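Local structure of ESX-5 secretion system protein EccC5 (Mycobacterium tuberculosis, 6J18) at residues A[123-128]-A[157-162]; A[209-214]-A[239-244]. The protein is an ATP-binding membrane component of the ESX-5 type VII secretion system, which exports EsxN and a number of PE_PGRS and PPE proteins, here represented by its C-terminal ATPase domain. All blocks are in the same frame, centred on the assembly; numbering follows the deposited sequence. Where two conformers were deposited one is given.

Contact 1: A[123-128]-A[157-162]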
# COMPACT_ATOMS: atom_id res chain seq x y z
N PRO A 123 -5.06 -14.60 8.61
CA PRO A 123 -3.67 -14.31 8.99
C PRO A 123 -2.67 -15.20 8.24
O PRO A 123 -2.82 -16.42 8.23
CB PRO A 123 -3.65 -14.61 10.49
CG PRO A 123 -4.81 -15.52 10.72
CD PRO A 123 -5.86 -15.07 9.75
N GLY A 124 -1.66 -14.58 7.64
CA GLY A 124 -0.75 -15.29 6.75
C GLY A 124 0.71 -15.31 7.14
O GLY A 124 1.56 -15.71 6.34
N ALA A 125 1.03 -14.89 8.36
CA ALA A 125 2.40 -15.01 8.86
C ALA A 125 2.74 -16.48 9.04
O ALA A 125 1.84 -17.31 9.19
CB ALA A 125 2.57 -14.25 10.17
N SER A 126 4.03 -16.81 9.04
CA SER A 126 4.48 -18.20 9.04
C SER A 126 3.92 -19.04 10.19
O SER A 126 3.64 -20.23 10.01
CB SER A 126 6.01 -18.26 9.06
OG SER A 126 6.55 -17.79 7.84
N SER A 127 3.76 -18.43 11.35
CA SER A 127 3.31 -19.15 12.54
C SER A 127 1.78 -19.17 12.66
O SER A 127 1.24 -19.77 13.59
CB SER A 127 3.92 -18.54 13.79
OG SER A 127 3.60 -17.17 13.91
N ALA A 128 1.10 -18.51 11.73
CA ALA A 128 -0.36 -18.48 11.74
C ALA A 128 -0.92 -19.84 11.33
O ALA A 128 -0.25 -20.59 10.63
CB ALA A 128 -0.88 -17.37 10.83
N TYR A 157 -0.23 -11.67 11.35
CA TYR A 157 -0.23 -11.04 10.04
C TYR A 157 1.16 -10.54 9.68
O TYR A 157 1.62 -10.69 8.54
CB TYR A 157 -1.22 -9.88 9.98
CG TYR A 157 -2.67 -10.31 9.85
CD1 TYR A 157 -3.23 -10.54 8.60
CD2 TYR A 157 -3.47 -10.47 10.97
CE1 TYR A 157 -4.55 -10.93 8.48
CE2 TYR A 157 -4.78 -10.85 10.86
CZ TYR A 157 -5.32 -11.09 9.61
OH TYR A 157 -6.64 -11.47 9.50
N VAL A 158 1.82 -9.92 10.65
CA VAL A 158 3.13 -9.31 10.42
C VAL A 158 4.24 -10.35 10.47
O VAL A 158 4.65 -10.79 11.55
CB VAL A 158 3.42 -8.20 11.45
CG1 VAL A 158 4.77 -7.56 11.16
CG2 VAL A 158 2.32 -7.16 11.43
N GLU A 159 4.73 -10.73 9.30
CA GLU A 159 5.82 -11.68 9.19
C GLU A 159 7.12 -11.06 9.68
O GLU A 159 7.82 -11.62 10.52
CB GLU A 159 5.98 -12.15 7.74
CG GLU A 159 7.14 -13.11 7.49
CD GLU A 159 6.89 -14.49 8.06
OE1 GLU A 159 5.77 -14.76 8.55
OE2 GLU A 159 7.82 -15.33 8.00
N ARG A 160 7.45 -9.89 9.13
CA ARG A 160 8.65 -9.17 9.51
C ARG A 160 8.40 -7.67 9.58
O ARG A 160 7.63 -7.13 8.78
CB ARG A 160 9.79 -9.46 8.53
CG ARG A 160 10.33 -10.88 8.58
CD ARG A 160 11.26 -11.09 9.77
NE ARG A 160 12.66 -10.94 9.40
CZ ARG A 160 13.39 -9.86 9.62
NH1 ARG A 160 12.85 -8.81 10.23
NH2 ARG A 160 14.66 -9.82 9.25
N PHE A 161 9.03 -7.00 10.53
CA PHE A 161 8.99 -5.55 10.58
C PHE A 161 10.38 -5.01 10.86
O PHE A 161 11.19 -5.68 11.51
CB PHE A 161 7.98 -5.05 11.63
CG PHE A 161 8.27 -5.49 13.03
CD1 PHE A 161 9.07 -4.72 13.87
CD2 PHE A 161 7.73 -6.66 13.53
CE1 PHE A 161 9.34 -5.13 15.16
CE2 PHE A 161 7.99 -7.07 14.83
CZ PHE A 161 8.79 -6.30 15.64
N ALA A 162 10.67 -3.82 10.35
CA ALA A 162 12.00 -3.24 10.48
C ALA A 162 11.92 -1.76 10.84
O ALA A 162 11.11 -1.02 10.27
CB ALA A 162 12.78 -3.43 9.19
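The backbones of 123-128 and 157-162 draw together at P123 and Y157, whose CA atoms are 4.9 Å apart, and again at A125 and E159, with CA atoms at 4.8 Å. No backbone hydrogen bond joins the two segments; in this peripheral part of the FtsK-type alpha/beta ATPase domain the polar link is the E159 carboxylate, gripped by the backbone N and the hydroxyl of S126. Both segments lie beside strand 137-143: strands 122-123 and 158-162 each pair with it in parallel, and after P123 the chain leaves the sheet and folds into a type I beta turn, A125 to A128. The 2.9 Å bond from A128 N to A125 O closes that turn.

At the first approach, P123 sets its CA over one face of the Y157 ring, offset toward the rim. This CA is 3.7 Å from the ring centroid and 18° off the normal, a CH-pi contact, while P123 CB approaches Y157 CE2 at 3.9 Å. The Y157 hydroxyl bonds to the backbone oxygen of Y121, which holds the far end of the ring.

At the second, the side chain of E159 leaves with CG anti to its own nitrogen and then bends (chi2 72°), bringing the carboxylate to the start of the turn. The OG of S126, beside its own backbone N, lets both donors face the one carboxylate. S126 OG donates to E159 OE2 at 2.8 Å, on the syn side but noticeably out of the carboxylate plane. S126 N lies closer to that plane, meeting the syn side of E159 OE1 at 2.7 Å with an N-H...O angle of 164°.

Contact 2: A[209-214]-A[239-244]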
# COMPACT_ATOMS: atom_id res chain seq x y z
N ASP A 209 6.19 3.13 5.64
CA ASP A 209 5.85 4.48 6.07
C ASP A 209 7.11 5.33 6.10
O ASP A 209 8.17 4.85 6.50
CB ASP A 209 5.18 4.46 7.46
CG ASP A 209 4.37 5.71 7.74
OD1 ASP A 209 4.22 6.55 6.83
OD2 ASP A 209 3.88 5.85 8.88
N ASP A 210 7.00 6.58 5.65
CA ASP A 210 8.11 7.53 5.65
C ASP A 210 9.32 7.03 4.86
O ASP A 210 10.40 6.87 5.42
CB ASP A 210 8.52 7.86 7.09
CG ASP A 210 7.40 8.48 7.89
OD1 ASP A 210 6.73 9.40 7.37
OD2 ASP A 210 7.18 8.05 9.04
N ILE A 211 9.13 6.80 3.57
CA ILE A 211 10.20 6.29 2.72
C ILE A 211 11.31 7.32 2.52
O ILE A 211 12.42 6.98 2.10
CB ILE A 211 9.66 5.84 1.34
CG1 ILE A 211 10.65 4.89 0.65
CG2 ILE A 211 9.36 7.04 0.46
CD1 ILE A 211 10.14 4.33 -0.66
N GLN A 212 11.03 8.58 2.84
CA GLN A 212 12.01 9.65 2.66
C GLN A 212 13.20 9.48 3.59
O GLN A 212 14.27 10.06 3.36
CB GLN A 212 11.37 11.02 2.88
CG GLN A 212 10.96 11.31 4.32
CD GLN A 212 9.60 10.74 4.68
OE1 GLN A 212 8.91 10.18 3.84
NE2 GLN A 212 9.22 10.88 5.95
N GLN A 213 13.03 8.69 4.64
CA GLN A 213 14.09 8.47 5.62
C GLN A 213 15.11 7.45 5.13
O GLN A 213 16.21 7.34 5.68
CB GLN A 213 13.50 8.02 6.95
CG GLN A 213 12.71 9.10 7.67
CD GLN A 213 12.46 8.75 9.12
OE1 GLN A 213 12.96 7.74 9.62
NE2 GLN A 213 11.70 9.59 9.81
N LEU A 214 14.74 6.70 4.10
CA LEU A 214 15.64 5.70 3.52
C LEU A 214 16.62 6.35 2.55
O LEU A 214 16.32 7.37 1.94
CB LEU A 214 14.84 4.61 2.81
CG LEU A 214 13.79 3.87 3.64
CD1 LEU A 214 13.00 2.91 2.77
CD2 LEU A 214 14.46 3.12 4.79
N VAL A 239 2.65 -3.36 -2.94
CA VAL A 239 3.53 -2.36 -2.36
C VAL A 239 2.76 -1.08 -2.04
O VAL A 239 2.21 -0.43 -2.93
CB VAL A 239 4.71 -2.02 -3.29
CG1 VAL A 239 5.63 -1.01 -2.63
CG2 VAL A 239 5.47 -3.29 -3.65
N ILE A 240 2.72 -0.73 -0.76
CA ILE A 240 1.99 0.45 -0.30
C ILE A 240 2.94 1.37 0.48
O ILE A 240 3.42 1.01 1.55
CB ILE A 240 0.79 0.07 0.58
CG1 ILE A 240 -0.11 -0.93 -0.17
CG2 ILE A 240 -0.01 1.30 0.95
CD1 ILE A 240 -1.25 -1.47 0.66
N VAL A 241 3.21 2.55 -0.08
CA VAL A 241 4.26 3.42 0.43
C VAL A 241 3.78 4.86 0.65
O VAL A 241 2.97 5.37 -0.12
CB VAL A 241 5.47 3.45 -0.55
CG1 VAL A 241 6.57 4.36 -0.04
CG2 VAL A 241 6.01 2.04 -0.77
N THR A 242 4.27 5.49 1.71
CA THR A 242 4.02 6.91 1.94
C THR A 242 5.32 7.71 1.93
O THR A 242 6.39 7.19 2.25
CB THR A 242 3.30 7.17 3.27
OG1 THR A 242 4.20 6.93 4.36
CG2 THR A 242 2.08 6.27 3.41
N ARG A 243 5.22 8.99 1.56
CA ARG A 243 6.36 9.89 1.60
C ARG A 243 5.90 11.32 1.87
O ARG A 243 4.86 11.74 1.38
CB ARG A 243 7.15 9.84 0.29
CG ARG A 243 8.47 10.61 0.34
CD ARG A 243 9.01 10.88 -1.05
NE ARG A 243 10.35 11.46 -1.01
CZ ARG A 243 10.61 12.73 -0.75
NH1 ARG A 243 9.62 13.58 -0.50
NH2 ARG A 243 11.87 13.16 -0.73
N THR A 244 6.69 12.06 2.65
CA THR A 244 6.42 13.48 2.85
C THR A 244 6.52 14.22 1.52
O THR A 244 7.30 13.83 0.64
CB THR A 244 7.39 14.10 3.87
OG1 THR A 244 8.74 13.72 3.55
CG2 THR A 244 7.07 13.62 5.27
O HOH W 1 5.54 9.50 4.89
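T242 holds OG1 in the position between its backbone nitrogen and carbonyl carbon (chi1 72°), and D209 extends CG opposite its own nitrogen (chi1 -159°). These two torsions bring the hydroxyl against the carboxylate, and T242 OG1 donates to D209 OD1 over a very short 2.5 Å. The other oxygen of D209, OD2, is hydrogen-bonded to the hydroxyl of T107 of the predicted P-loop. Sequence and position, two aspartates just beyond a hydrophobic parallel strand, fit a Walker B motif; D209 lies near the bound magnesium, and D210 touches ATP. One water donates to D210 OD1 at 2.8 Å and to T242 OG1 at 2.9 Å, tying the second aspartate to the same threonine.

Backbone and amide bonds continue the pairing. I211 N meets T242 O at 3.1 Å, with an almost straight N-H...O angle of 174°. Q212, bent at chi2, turns its amide across T244: Q212 OE1 takes the N-H of T244 N at 3.1 Å from above the carbonyl plane, while Q212 NE2 gives a 3.2 Å bond to D210 OD1. Both ends of the amide are engaged, which is consistent with a fixed flip and places Q212 in a second shell behind D210.

The apolar side belongs to I211. Its CD1 packs 3.6 Å from V241 CG1, and its CG2 lies against the aliphatic base of R243, the two side chains crossing at about a right angle. Strand 237-244 runs in parallel between strands 203-208 and 96-100; L110 of helix 106-120 touches both D209 and T242, and L257 of helix 255-262 packs on R243.

Contact 1 closes along the chain before contact 2 opens, and all four segments belong to the same FtsK-type domain. Their centres are 20 Å apart and their nearest atoms about 8 Å, so they do not touch. What they share is the sheet: strand 137-143 pairs with both strand 158-162 of contact 1 and strand 203-208, which leads into contact 2 and pairs in turn with strand 237-244. Both border the parallel run of a mixed sheet, their centres about 16 Å (contact 1) and 10 Å (contact 2) from that of the chain. Contact 1 is peripheral, away from the nucleotide site, whereas contact 2 is buried and borders the ATP and magnesium pocket.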